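Fructose-bisphosphate aldolase (Thermus caldophilus, PDB 2FJK) belongs to the class II fructose-bisphosphate aldolases, a family of TIM-barrel enzymes, and holds 1,3-dihydroxyacetonephosphate in its pocket. Local coordinates at residues E28-I33 / R62-L67. Sequence-based numbering, arbitrary orientation.
Sequences EFTQAI and RMVVAL
Thr30 fits between Val64 and Leu67 and makes nearly all of this contact from its side. Its CA lies 7.1 Å from the CA of Val64, the nearest backbone approach of helix segments 28-33 and 62-67. The two arms of the threonine meet different partners. Thr30 OG1 lies 4.0 Å from Val64 CG2. Thr30 CG2 reaches 4.2 Å from Leu67 CD1. A chi1 of -51° sets OG1 beside the backbone N and swings CG2 anti to it, toward the leucine. The hydroxyl does not bond across the contact. It hydrogen-bonds the carbonyl O of Asn26, one turn back. That bond satisfies this buried hydroxyl, so it can lie against the valine methyl without a polar partner across the contact. No hydrogen bond crosses between the segments; the contact is van der Waals packing and buries 147 Å² in all.

Packing is looser on the side of Met63 and Gln31. Met63 is a selenomethionine extended as far as SE, yet its SE stays 4.8 Å from Thr30 OG1. Gln31 CG comes no nearer than 5.6 Å to Leu67 CD1. This side faces the second subunit, where Met63 packs on Met63 and Gln31 on Gly56 of that neighbour; Leu67 borders both sides, touching Thr30 and also packing on Ala59 of the second subunit.

Helices 27-38 and 50-68 are successive outer helices of the barrel, linked through strand 44-47. Leu46 of that strand touches both Thr30 and Val64, so the tight part of the contact rests on the sheet, while helix 277-299 covers helix 27-38 at Ala32.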
ATOM      1  N   GLU A  28     -15.703  -8.739  -6.381  1.00 14.21           N
ATOM      2  CA  GLU A  28     -16.127  -9.426  -7.606  1.00 14.85           C
ATOM      3  C   GLU A  28     -16.314  -8.529  -8.828  1.00 14.59           C
ATOM      4  O   GLU A  28     -15.902  -8.890  -9.939  1.00 12.09           O
ATOM      5  CB  GLU A  28     -17.410 -10.225  -7.351  1.00 17.10           C
ATOM      6  CG  GLU A  28     -17.178 -11.536  -6.576  1.00 20.28           C
ATOM      7  CD  GLU A  28     -17.227 -11.372  -5.060  1.00 22.36           C
ATOM      8  OE1 GLU A  28     -17.100 -10.228  -4.570  1.00 22.12           O
ATOM      9  OE2 GLU A  28     -17.388 -12.396  -4.357  1.00 22.52           O
ATOM     10  N   PHE A  29     -16.938  -7.368  -8.640  1.00 13.47           N
ATOM     11  CA  PHE A  29     -17.141  -6.461  -9.765  1.00 13.66           C
ATOM     12  C   PHE A  29     -15.823  -5.853 -10.214  1.00 14.12           C
ATOM     13  O   PHE A  29     -15.598  -5.675 -11.412  1.00 12.04           O
ATOM     14  CB  PHE A  29     -18.102  -5.328  -9.416  1.00 12.55           C
ATOM     15  CG  PHE A  29     -19.559  -5.701  -9.494  1.00 15.36           C
ATOM     16  CD1 PHE A  29     -20.140  -6.519  -8.535  1.00 16.69           C
ATOM     17  CD2 PHE A  29     -20.354  -5.214 -10.522  1.00 18.47           C
ATOM     18  CE1 PHE A  29     -21.484  -6.844  -8.596  1.00 15.96           C
ATOM     19  CE2 PHE A  29     -21.704  -5.535 -10.592  1.00 17.32           C
ATOM     20  CZ  PHE A  29     -22.268  -6.350  -9.628  1.00 19.00           C
ATOM     21  N   THR A  30     -14.944  -5.543  -9.263  1.00 13.42           N
ATOM     22  CA  THR A  30     -13.675  -4.934  -9.626  1.00 16.49           C
ATOM     23  C   THR A  30     -12.794  -5.892 -10.411  1.00 17.67           C
ATOM     24  O   THR A  30     -12.117  -5.491 -11.356  1.00 19.14           O
ATOM     25  CB  THR A  30     -12.886  -4.454  -8.409  1.00 16.28           C
ATOM     26  OG1 THR A  30     -13.720  -3.636  -7.583  1.00 15.13           O
ATOM     27  CG2 THR A  30     -11.698  -3.626  -8.873  1.00 14.19           C
ATOM     28  N   GLN A  31     -12.804  -7.160 -10.016  1.00 18.80           N
ATOM     29  CA  GLN A  31     -12.008  -8.175 -10.698  1.00 20.38           C
ATOM     30  C   GLN A  31     -12.506  -8.377 -12.124  1.00 19.72           C
ATOM     31  O   GLN A  31     -11.711  -8.414 -13.078  1.00 16.89           O
ATOM     32  CB  GLN A  31     -12.100  -9.505  -9.957  1.00 19.40           C
ATOM     33  CG  GLN A  31     -11.618  -9.444  -8.524  1.00 21.69           C
ATOM     34  CD  GLN A  31     -11.762 -10.782  -7.830  1.00 23.10           C
ATOM     35  OE1 GLN A  31     -12.857 -11.338  -7.749  1.00 22.09           O
ATOM     36  NE2 GLN A  31     -10.656 -11.309  -7.331  1.00 25.45           N
ATOM     37  N   ALA A  32     -13.823  -8.529 -12.259  1.00 19.00           N
ATOM     38  CA  ALA A  32     -14.440  -8.743 -13.569  1.00 18.73           C
ATOM     39  C   ALA A  32     -14.098  -7.603 -14.525  1.00 18.64           C
ATOM     40  O   ALA A  32     -13.681  -7.834 -15.666  1.00 17.55           O
ATOM     41  CB  ALA A  32     -15.955  -8.869 -13.427  1.00 18.66           C
ATOM     42  N   ILE A  33     -14.272  -6.376 -14.052  1.00 14.57           N
ATOM     43  CA  ILE A  33     -13.982  -5.221 -14.873  1.00 15.74           C
ATOM     44  C   ILE A  33     -12.524  -5.169 -15.314  1.00 17.12           C
ATOM     45  O   ILE A  33     -12.248  -5.020 -16.505  1.00 14.95           O
ATOM     46  CB  ILE A  33     -14.304  -3.913 -14.146  1.00 15.15           C
ATOM     47  CG1 ILE A  33     -15.789  -3.866 -13.760  1.00 15.35           C
ATOM     48  CG2 ILE A  33     -13.961  -2.743 -15.043  1.00 17.99           C
ATOM     49  CD1 ILE A  33     -16.131  -2.682 -12.867  1.00 11.11           C
ATOM     50  N   ARG A  62      -9.489   1.469  -1.146  1.00 26.65           N
ATOM     51  CA  ARG A  62      -8.085   1.060  -1.071  1.00 29.20           C
ATOM     52  C   ARG A  62      -7.782  -0.003  -2.116  1.00 29.18           C
ATOM     53  O   ARG A  62      -6.749   0.046  -2.784  1.00 29.75           O
ATOM     54  CB  ARG A  62      -7.750   0.509   0.321  1.00 33.04           C
ATOM     55  CG  ARG A  62      -7.956   1.487   1.495  1.00 40.25           C
ATOM     56  CD  ARG A  62      -7.105   2.741   1.364  1.00 44.12           C
ATOM     57  NE  ARG A  62      -7.381   3.426   0.105  1.00 50.68           N
ATOM     58  CZ  ARG A  62      -6.710   4.477  -0.349  1.00 52.21           C
ATOM     59  NH1 ARG A  62      -5.708   4.990   0.355  1.00 53.74           N
ATOM     60  NH2 ARG A  62      -7.036   5.004  -1.519  1.00 51.87           N
HETATM   61  N   MSE A  63      -8.692  -0.963  -2.250  1.00 27.78           N
HETATM   62  CA  MSE A  63      -8.530  -2.041  -3.209  1.00 27.67           C
HETATM   63  C   MSE A  63      -8.555  -1.551  -4.661  1.00 26.86           C
HETATM   64  O   MSE A  63      -7.730  -1.967  -5.474  1.00 24.87           O
HETATM   65  CB  MSE A  63      -9.626  -3.083  -3.015  1.00 29.39           C
HETATM   66  CG  MSE A  63      -9.544  -4.223  -4.014  1.00 33.49           C
HETATM   67 SE   MSE A  63     -11.066  -5.375  -3.951  1.00 36.55          SE
HETATM   68  CE  MSE A  63     -10.370  -6.763  -2.843  1.00 37.10           C
ATOM     69  N   VAL A  64      -9.501  -0.673  -4.982  1.00 23.12           N
ATOM     70  CA  VAL A  64      -9.615  -0.159  -6.342  1.00 24.30           C
ATOM     71  C   VAL A  64      -8.369   0.628  -6.783  1.00 23.16           C
ATOM     72  O   VAL A  64      -7.887   0.446  -7.903  1.00 20.36           O
ATOM     73  CB  VAL A  64     -10.888   0.710  -6.490  1.00 23.93           C
ATOM     74  CG1 VAL A  64     -10.906   1.390  -7.834  1.00 29.46           C
ATOM     75  CG2 VAL A  64     -12.124  -0.170  -6.354  1.00 23.74           C
ATOM     76  N   VAL A  65      -7.848   1.495  -5.916  1.00 23.20           N
ATOM     77  CA  VAL A  65      -6.648   2.258  -6.256  1.00 25.71           C
ATOM     78  C   VAL A  65      -5.532   1.236  -6.481  1.00 26.07           C
ATOM     79  O   VAL A  65      -4.877   1.238  -7.525  1.00 27.54           O
ATOM     80  CB  VAL A  65      -6.246   3.233  -5.123  1.00 28.03           C
ATOM     81  CG1 VAL A  65      -5.036   4.079  -5.554  1.00 27.70           C
ATOM     82  CG2 VAL A  65      -7.425   4.131  -4.773  1.00 28.03           C
ATOM     83  N   ALA A  66      -5.314   0.365  -5.503  1.00 26.62           N
ATOM     84  CA  ALA A  66      -4.324  -0.688  -5.663  1.00 29.10           C
ATOM     85  C   ALA A  66      -5.038  -1.461  -6.767  1.00 30.06           C
ATOM     86  O   ALA A  66      -6.183  -1.162  -7.062  1.00 36.71           O
ATOM     87  CB  ALA A  66      -4.204  -1.519  -4.390  1.00 25.09           C
ATOM     88  N   LEU A  67      -4.410  -2.443  -7.383  1.00 29.18           N
ATOM     89  CA  LEU A  67      -5.082  -3.140  -8.482  1.00 27.24           C
ATOM     90  C   LEU A  67      -5.087  -2.219  -9.704  1.00 24.72           C
ATOM     91  O   LEU A  67      -4.626  -2.614 -10.766  1.00 24.16           O
ATOM     92  CB  LEU A  67      -6.521  -3.534  -8.120  1.00 24.92           C
ATOM     93  CG  LEU A  67      -6.709  -4.729  -7.173  1.00 22.77           C
ATOM     94  CD1 LEU A  67      -8.149  -5.199  -7.262  1.00 18.20           C
ATOM     95  CD2 LEU A  67      -5.783  -5.859  -7.558  1.00 18.45           C
TER